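Putative agmatine deiminase (Streptococcus mutans, PDB 2EWO) probably hydrolyses agmatine to N-carbamoylputrescine and ammonia. Local coordinates at residues Cys237-Asp242 and Ala253-Leu258; His272-Thr277 and Ser307-Leu312. All coordinates share one frame; numbering follows the deposited sequence.

Contact 1: residues Cys237-Asp242 and Ala253-Leu258; sequences CIYTDD and AAYDFL
C237, Y255 and Y239 carry this contact, in which the chain leaving strand 234-237 lies against the helix it is about to enter. The C237 side chain points at the helix and packs against A254, Y255 and L258. Its SG and CB both meet the same methyl of L258, with SG 3.5 Å from L258 CD2, while A254 CB lies 4.2 Å from C237 SG. The sulfur also sits beside the start of Y255, near its backbone N and CB. With SG anti to its own backbone nitrogen (chi1 -171°), C237 reaches out from the strand end into the helix surface.

Two residues on, Y239 again turns its side chain to the helix and crosses that of Y255 at about a right angle. The rings approach obliquely, their planes at 62° and their centroids 4.8 Å apart. The closest atoms of the pair are Y239 CD1 and Y255 CD2, 3.3 Å apart.

This is a strand-loop-helix connection within the peptidyl-arginine deiminase fold: the loop doubles back so that helix 248-259 packs on the strand end that precedes it. Farther along the loop, a hydrogen bond from D242 N to T240 OG1 closes an ST turn. V271 of strand 270-271 touches C237, Y255 and L258, extending the apolar patch, and K273 lies against both tyrosines.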
ATOM      1  N   CYS A 237      41.947   4.183   8.690  1.00 10.00           N
ATOM      2  CA  CYS A 237      42.185   3.426   7.476  1.00 10.12           C
ATOM      3  C   CYS A 237      42.448   1.964   7.778  1.00 11.31           C
ATOM      4  O   CYS A 237      43.217   1.637   8.678  1.00 11.50           O
ATOM      5  CB  CYS A 237      43.366   4.014   6.709  1.00 10.00           C
ATOM      6  SG  CYS A 237      43.564   3.296   5.073  1.00 10.00           S
ATOM      7  N   ILE A 238      41.793   1.081   7.032  1.00 10.00           N
ATOM      8  CA  ILE A 238      41.997  -0.344   7.231  1.00 10.00           C
ATOM      9  C   ILE A 238      43.404  -0.706   6.767  1.00 10.00           C
ATOM     10  O   ILE A 238      43.920  -0.107   5.821  1.00 10.00           O
ATOM     11  CB  ILE A 238      40.975  -1.197   6.429  1.00 12.22           C
ATOM     12  CG1 ILE A 238      40.884  -0.691   4.988  1.00 11.97           C
ATOM     13  CG2 ILE A 238      39.616  -1.171   7.114  1.00 12.93           C
ATOM     14  CD1 ILE A 238      39.928  -1.482   4.122  1.00 11.26           C
ATOM     15  N   TYR A 239      44.032  -1.667   7.441  1.00 44.24           N
ATOM     16  CA  TYR A 239      45.376  -2.104   7.061  1.00 44.64           C
ATOM     17  C   TYR A 239      45.716  -3.508   7.572  1.00 44.62           C
ATOM     18  O   TYR A 239      45.645  -3.790   8.772  1.00 44.06           O
ATOM     19  CB  TYR A 239      46.427  -1.090   7.537  1.00 35.98           C
ATOM     20  CG  TYR A 239      47.832  -1.376   7.034  1.00 36.33           C
ATOM     21  CD1 TYR A 239      48.268  -0.872   5.799  1.00 36.33           C
ATOM     22  CD2 TYR A 239      48.715  -2.169   7.773  1.00 36.22           C
ATOM     23  CE1 TYR A 239      49.550  -1.153   5.307  1.00 36.33           C
ATOM     24  CE2 TYR A 239      50.000  -2.457   7.294  1.00 36.33           C
ATOM     25  CZ  TYR A 239      50.409  -1.946   6.060  1.00 36.33           C
ATOM     26  OH  TYR A 239      51.669  -2.229   5.579  1.00 36.33           O
ATOM     27  N   THR A 240      46.063  -4.388   6.637  1.00 19.57           N
ATOM     28  CA  THR A 240      46.436  -5.764   6.955  1.00 20.04           C
ATOM     29  C   THR A 240      47.713  -6.092   6.197  1.00 20.11           C
ATOM     30  O   THR A 240      48.013  -5.463   5.183  1.00 20.11           O
ATOM     31  CB  THR A 240      45.330  -6.777   6.545  1.00 10.04           C
ATOM     32  OG1 THR A 240      45.754  -8.109   6.872  1.00 10.04           O
ATOM     33  CG2 THR A 240      45.040  -6.693   5.049  1.00 10.04           C
ATOM     34  N   ASP A 241      48.472  -7.063   6.689  1.00 15.08           N
ATOM     35  CA  ASP A 241      49.712  -7.442   6.024  1.00 14.83           C
ATOM     36  C   ASP A 241      49.546  -8.750   5.275  1.00 14.91           C
ATOM     37  O   ASP A 241      50.395  -9.132   4.465  1.00 15.08           O
ATOM     38  CB  ASP A 241      50.842  -7.534   7.047  1.00 26.51           C
ATOM     39  CG  ASP A 241      51.339  -6.163   7.471  1.00 26.63           C
ATOM     40  OD1 ASP A 241      51.965  -5.478   6.630  1.00 25.33           O
ATOM     41  OD2 ASP A 241      51.094  -5.765   8.634  1.00 27.23           O
ATOM     42  N   ASP A 242      48.432  -9.423   5.540  1.00 23.57           N
ATOM     43  CA  ASP A 242      48.133 -10.688   4.889  1.00 23.73           C
ATOM     44  C   ASP A 242      48.020 -10.470   3.393  1.00 23.75           C
ATOM     45  O   ASP A 242      47.012  -9.962   2.902  1.00 23.86           O
ATOM     46  CB  ASP A 242      46.820 -11.253   5.406  1.00 45.73           C
ATOM     47  CG  ASP A 242      46.836 -12.750   5.469  1.00 46.36           C
ATOM     48  OD1 ASP A 242      47.259 -13.383   4.467  1.00 44.75           O
ATOM     49  OD2 ASP A 242      46.432 -13.287   6.528  1.00 46.36           O
ATOM     50  N   ALA A 253      47.103   0.191  -0.794  1.00 10.10           N
ATOM     51  CA  ALA A 253      47.111   1.214  -1.845  1.00 10.00           C
ATOM     52  C   ALA A 253      46.510   2.502  -1.307  1.00 10.10           C
ATOM     53  O   ALA A 253      46.904   3.606  -1.700  1.00 10.13           O
ATOM     54  CB  ALA A 253      46.308   0.738  -3.048  1.00 45.03           C
ATOM     55  N   ALA A 254      45.548   2.341  -0.405  1.00 10.00           N
ATOM     56  CA  ALA A 254      44.866   3.468   0.212  1.00 10.00           C
ATOM     57  C   ALA A 254      45.763   4.099   1.258  1.00 10.00           C
ATOM     58  O   ALA A 254      45.906   5.326   1.311  1.00 10.00           O
ATOM     59  CB  ALA A 254      43.574   3.001   0.859  1.00 10.00           C
ATOM     60  N   TYR A 255      46.370   3.249   2.083  1.00 11.93           N
ATOM     61  CA  TYR A 255      47.253   3.695   3.157  1.00 10.97           C
ATOM     62  C   TYR A 255      48.414   4.516   2.604  1.00 10.63           C
ATOM     63  O   TYR A 255      48.764   5.568   3.150  1.00 10.48           O
ATOM     64  CB  TYR A 255      47.774   2.484   3.939  1.00 56.16           C
ATOM     65  CG  TYR A 255      48.421   2.840   5.257  1.00 57.01           C
ATOM     66  CD1 TYR A 255      49.534   3.684   5.306  1.00 57.62           C
ATOM     67  CD2 TYR A 255      47.926   2.329   6.457  1.00 57.18           C
ATOM     68  CE1 TYR A 255      50.140   4.013   6.511  1.00 57.93           C
ATOM     69  CE2 TYR A 255      48.525   2.649   7.674  1.00 58.02           C
ATOM     70  CZ  TYR A 255      49.635   3.496   7.691  1.00 58.70           C
ATOM     71  OH  TYR A 255      50.251   3.830   8.878  1.00 59.54           O
ATOM     72  N   ASP A 256      49.002   4.035   1.515  1.00 11.52           N
ATOM     73  CA  ASP A 256      50.110   4.732   0.889  1.00 12.27           C
ATOM     74  C   ASP A 256      49.650   6.092   0.380  1.00 12.52           C
ATOM     75  O   ASP A 256      50.370   7.087   0.500  1.00 12.84           O
ATOM     76  CB  ASP A 256      50.677   3.895  -0.255  1.00 44.72           C
ATOM     77  CG  ASP A 256      51.200   2.552   0.224  1.00 47.16           C
ATOM     78  OD1 ASP A 256      51.973   2.539   1.212  1.00 47.21           O
ATOM     79  OD2 ASP A 256      50.848   1.512  -0.384  1.00 47.46           O
ATOM     80  N   PHE A 257      48.445   6.130  -0.181  1.00 10.67           N
ATOM     81  CA  PHE A 257      47.883   7.368  -0.701  1.00 10.24           C
ATOM     82  C   PHE A 257      47.599   8.361   0.416  1.00 10.29           C
ATOM     83  O   PHE A 257      47.926   9.546   0.317  1.00 10.24           O
ATOM     84  CB  PHE A 257      46.576   7.096  -1.425  1.00 10.00           C
ATOM     85  CG  PHE A 257      45.850   8.341  -1.823  1.00 10.00           C
ATOM     86  CD1 PHE A 257      46.202   9.019  -2.981  1.00 10.00           C
ATOM     87  CD2 PHE A 257      44.811   8.840  -1.039  1.00 10.00           C
ATOM     88  CE1 PHE A 257      45.530  10.178  -3.363  1.00 10.00           C
ATOM     89  CE2 PHE A 257      44.129  10.002  -1.409  1.00 10.00           C
ATOM     90  CZ  PHE A 257      44.488  10.671  -2.576  1.00 10.00           C
ATOM     91  N   LEU A 258      46.958   7.863   1.469  1.00 11.55           N
ATOM     92  CA  LEU A 258      46.589   8.673   2.621  1.00 11.55           C
ATOM     93  C   LEU A 258      47.793   9.319   3.280  1.00 11.55           C
ATOM     94  O   LEU A 258      47.886  10.550   3.377  1.00 11.55           O
ATOM     95  CB  LEU A 258      45.857   7.798   3.639  1.00 34.51           C
ATOM     96  CG  LEU A 258      44.332   7.926   3.716  1.00 33.66           C
ATOM     97  CD1 LEU A 258      43.728   7.969   2.315  1.00 33.21           C
ATOM     98  CD2 LEU A 258      43.777   6.758   4.535  1.00 32.24           C
TER

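Contact 2: residues His272-Thr277 and Ser307-Leu312; sequences HKMCVT and SYLNFL
The extended chain 272-277 runs past a type I beta turn from S307 to N310, the nearest alpha carbons being those of V276 and S307, 6.2 Å apart. Both pieces are irregular connections buried within the peptidyl-arginine deiminase fold, and side chains make most of the contact.

Y308 contributes the largest surface. Its ring lies alongside the 275-277 backbone, with C275 O in the ring plane at the edge, next to CD2. C275 SG approaches the same ring obliquely, 4.4 Å from its centroid and 43° off the normal, a sulfur-aromatic contact. At the far end of the ring, T277 CG2 lies 3.3 Å from Y308 OH, and this hydroxyl is hydrogen-bonded to D328 at the start of helix 328-338.

Selenomethionine M274 packs on Y308, L309 and F311. Its side chain crosses that of Y308 at about a right angle, with M274 CG 3.8 Å from Y308 CB. Bends at chi2 (67°) and chi3 (66°) fold the chain over and bring its terminal methyl up against both L309 and F311, where M274 CE is 4.1 Å from L309 CD2. The F311 ring receives that methyl obliquely, with M274 CE 3.5 Å from F311 CE2.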
ATOM      1  N   HIS A 272      45.848   6.458  10.725  1.00 19.61           N
ATOM      2  CA  HIS A 272      45.789   5.442  11.773  1.00 21.28           C
ATOM      3  C   HIS A 272      45.629   4.070  11.160  1.00 22.21           C
ATOM      4  O   HIS A 272      45.655   3.920   9.941  1.00 22.39           O
ATOM      5  CB  HIS A 272      44.645   5.685  12.754  1.00 10.97           C
ATOM      6  CG  HIS A 272      44.926   6.760  13.750  1.00 10.97           C
ATOM      7  ND1 HIS A 272      44.307   6.816  14.979  1.00 11.09           N
ATOM      8  CD2 HIS A 272      45.746   7.836  13.691  1.00 10.97           C
ATOM      9  CE1 HIS A 272      44.732   7.880  15.636  1.00 11.36           C
ATOM     10  NE2 HIS A 272      45.605   8.516  14.877  1.00 11.59           N
ATOM     11  N   LYS A 273      45.461   3.065  12.009  1.00 16.77           N
ATOM     12  CA  LYS A 273      45.316   1.719  11.507  1.00 16.77           C
ATOM     13  C   LYS A 273      44.183   0.930  12.136  1.00 17.73           C
ATOM     14  O   LYS A 273      44.151   0.714  13.347  1.00 19.31           O
ATOM     15  CB  LYS A 273      46.625   0.946  11.668  1.00 20.34           C
ATOM     16  CG  LYS A 273      47.675   1.249  10.608  1.00 20.52           C
ATOM     17  CD  LYS A 273      48.811   0.242  10.698  1.00 21.38           C
ATOM     18  CE  LYS A 273      49.909   0.510   9.688  1.00 20.83           C
ATOM     19  NZ  LYS A 273      50.979  -0.530   9.765  1.00 21.37           N
HETATM   20  N   MSE A 274      43.251   0.503  11.291  1.00 10.06           N
HETATM   21  CA  MSE A 274      42.115  -0.299  11.719  1.00 10.06           C
HETATM   22  C   MSE A 274      42.439  -1.704  11.222  1.00 10.06           C
HETATM   23  O   MSE A 274      43.268  -1.867  10.331  1.00 10.06           O
HETATM   24  CB  MSE A 274      40.829   0.219  11.053  1.00 51.47           C
HETATM   25  CG  MSE A 274      39.526  -0.452  11.521  1.00 52.32           C
HETATM   26 SE   MSE A 274      39.052  -0.070  13.399  1.00 52.36          SE
HETATM   27  CE  MSE A 274      38.720   1.844  13.212  1.00 52.36           C
ATOM     28  N   CYS A 275      41.807  -2.722  11.793  1.00 28.74           N
ATOM     29  CA  CYS A 275      42.067  -4.083  11.348  1.00 27.62           C
ATOM     30  C   CYS A 275      40.901  -4.582  10.512  1.00 26.97           C
ATOM     31  O   CYS A 275      39.823  -3.979  10.501  1.00 26.95           O
ATOM     32  CB  CYS A 275      42.249  -5.010  12.545  1.00 55.00           C
ATOM     33  SG  CYS A 275      40.723  -5.309  13.454  1.00 55.58           S
ATOM     34  N   VAL A 276      41.135  -5.688   9.816  1.00 47.21           N
ATOM     35  CA  VAL A 276      40.124  -6.321   8.981  1.00 47.02           C
ATOM     36  C   VAL A 276      39.855  -7.718   9.532  1.00 46.97           C
ATOM     37  O   VAL A 276      40.725  -8.318  10.164  1.00 47.20           O
ATOM     38  CB  VAL A 276      40.591  -6.442   7.497  1.00 23.47           C
ATOM     39  CG1 VAL A 276      40.601  -5.071   6.832  1.00 23.31           C
ATOM     40  CG2 VAL A 276      41.975  -7.072   7.427  1.00 22.84           C
ATOM     41  N   THR A 277      38.652  -8.236   9.304  1.00 10.00           N
ATOM     42  CA  THR A 277      38.323  -9.572   9.786  1.00 10.00           C
ATOM     43  C   THR A 277      39.341 -10.579   9.241  1.00 10.00           C
ATOM     44  O   THR A 277      40.036 -10.303   8.261  1.00 10.00           O
ATOM     45  CB  THR A 277      36.898  -9.988   9.347  1.00 12.13           C
ATOM     46  OG1 THR A 277      36.737  -9.747   7.944  1.00 11.30           O
ATOM     47  CG2 THR A 277      35.856  -9.210  10.119  1.00 10.26           C
ATOM     48  N   SER A 307      33.565  -4.761   7.334  1.00 10.00           N
ATOM     49  CA  SER A 307      34.620  -3.798   7.655  1.00 10.00           C
ATOM     50  C   SER A 307      34.377  -3.098   9.000  1.00 10.00           C
ATOM     51  O   SER A 307      33.253  -2.700   9.308  1.00 10.00           O
ATOM     52  CB  SER A 307      34.707  -2.765   6.520  1.00 10.00           C
ATOM     53  OG  SER A 307      35.756  -1.838   6.711  1.00 10.00           O
ATOM     54  N   TYR A 308      35.435  -2.954   9.797  1.00 15.35           N
ATOM     55  CA  TYR A 308      35.331  -2.303  11.105  1.00 14.57           C
ATOM     56  C   TYR A 308      35.351  -0.777  10.947  1.00 13.65           C
ATOM     57  O   TYR A 308      35.065  -0.035  11.887  1.00 12.15           O
ATOM     58  CB  TYR A 308      36.486  -2.747  12.026  1.00 10.00           C
ATOM     59  CG  TYR A 308      36.474  -4.219  12.401  1.00 10.00           C
ATOM     60  CD1 TYR A 308      35.500  -4.735  13.256  1.00 10.00           C
ATOM     61  CD2 TYR A 308      37.416  -5.105  11.863  1.00 10.00           C
ATOM     62  CE1 TYR A 308      35.457  -6.100  13.565  1.00 10.00           C
ATOM     63  CE2 TYR A 308      37.385  -6.473  12.163  1.00 10.00           C
ATOM     64  CZ  TYR A 308      36.400  -6.965  13.013  1.00 10.00           C
ATOM     65  OH  TYR A 308      36.346  -8.315  13.297  1.00 10.00           O
ATOM     66  N   LEU A 309      35.687  -0.318   9.747  1.00 10.00           N
ATOM     67  CA  LEU A 309      35.747   1.103   9.466  1.00 10.00           C
ATOM     68  C   LEU A 309      34.326   1.660   9.395  1.00 10.00           C
ATOM     69  O   LEU A 309      34.114   2.879   9.370  1.00 10.00           O
ATOM     70  CB  LEU A 309      36.488   1.331   8.150  1.00 10.36           C
ATOM     71  CG  LEU A 309      37.282   2.634   8.000  1.00 10.39           C
ATOM     72  CD1 LEU A 309      36.338   3.812   7.815  1.00 10.00           C
ATOM     73  CD2 LEU A 309      38.176   2.830   9.222  1.00 10.00           C
ATOM     74  N   ASN A 310      33.350   0.758   9.372  1.00 10.00           N
ATOM     75  CA  ASN A 310      31.935   1.126   9.318  1.00 10.08           C
ATOM     76  C   ASN A 310      31.413   1.422  10.717  1.00 10.00           C
ATOM     77  O   ASN A 310      30.561   0.709  11.239  1.00 10.00           O
ATOM     78  CB  ASN A 310      31.118  -0.019   8.691  1.00 60.00           C
ATOM     79  CG  ASN A 310      30.998   0.101   7.183  1.00 60.00           C
ATOM     80  OD1 ASN A 310      30.097   0.780   6.672  1.00 60.00           O
ATOM     81  ND2 ASN A 310      31.913  -0.543   6.462  1.00 60.00           N
ATOM     82  N   PHE A 311      31.942   2.474  11.326  1.00 15.62           N
ATOM     83  CA  PHE A 311      31.512   2.854  12.667  1.00 16.25           C
ATOM     84  C   PHE A 311      30.914   4.273  12.657  1.00 16.13           C
ATOM     85  O   PHE A 311      31.262   5.120  11.814  1.00 15.85           O
ATOM     86  CB  PHE A 311      32.695   2.731  13.669  1.00 11.26           C
ATOM     87  CG  PHE A 311      33.932   3.498  13.258  1.00 10.00           C
ATOM     88  CD1 PHE A 311      34.066   4.845  13.574  1.00 10.00           C
ATOM     89  CD2 PHE A 311      34.918   2.893  12.482  1.00 10.00           C
ATOM     90  CE1 PHE A 311      35.150   5.579  13.118  1.00 10.00           C
ATOM     91  CE2 PHE A 311      36.007   3.623  12.022  1.00 10.00           C
ATOM     92  CZ  PHE A 311      36.120   4.968  12.339  1.00 10.00           C
ATOM     93  N   LEU A 312      29.993   4.520  13.581  1.00 10.32           N
ATOM     94  CA  LEU A 312      29.359   5.824  13.663  1.00 10.32           C
ATOM     95  C   LEU A 312      30.020   6.619  14.782  1.00 10.32           C
ATOM     96  O   LEU A 312      30.320   6.076  15.847  1.00 10.32           O
ATOM     97  CB  LEU A 312      27.848   5.674  13.915  1.00 10.00           C
ATOM     98  CG  LEU A 312      26.936   6.893  13.662  1.00 10.00           C
ATOM     99  CD1 LEU A 312      27.169   7.932  14.720  1.00 10.00           C
ATOM    100  CD2 LEU A 312      27.202   7.479  12.274  1.00 10.00           C
TER

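In the fold
The two contacts follow one another along the chain: contact 1 closes within helix 248-259 before contact 2 opens at 272. Their centres are 11 Å apart, on the same side of the chain's centre, with contact 1 about 20 Å from that centre and contact 2 about 13 Å. Segments 237-242 and 272-277 join them directly through two probable backbone hydrogen bonds, from M274 N to C237 O at 2.8 Å and from Y239 N to M274 O at 3.0 Å. M274 thus connects the two contacts, its backbone paired with the chain that leads into helix 248-259 and its side chain packed on 308-311.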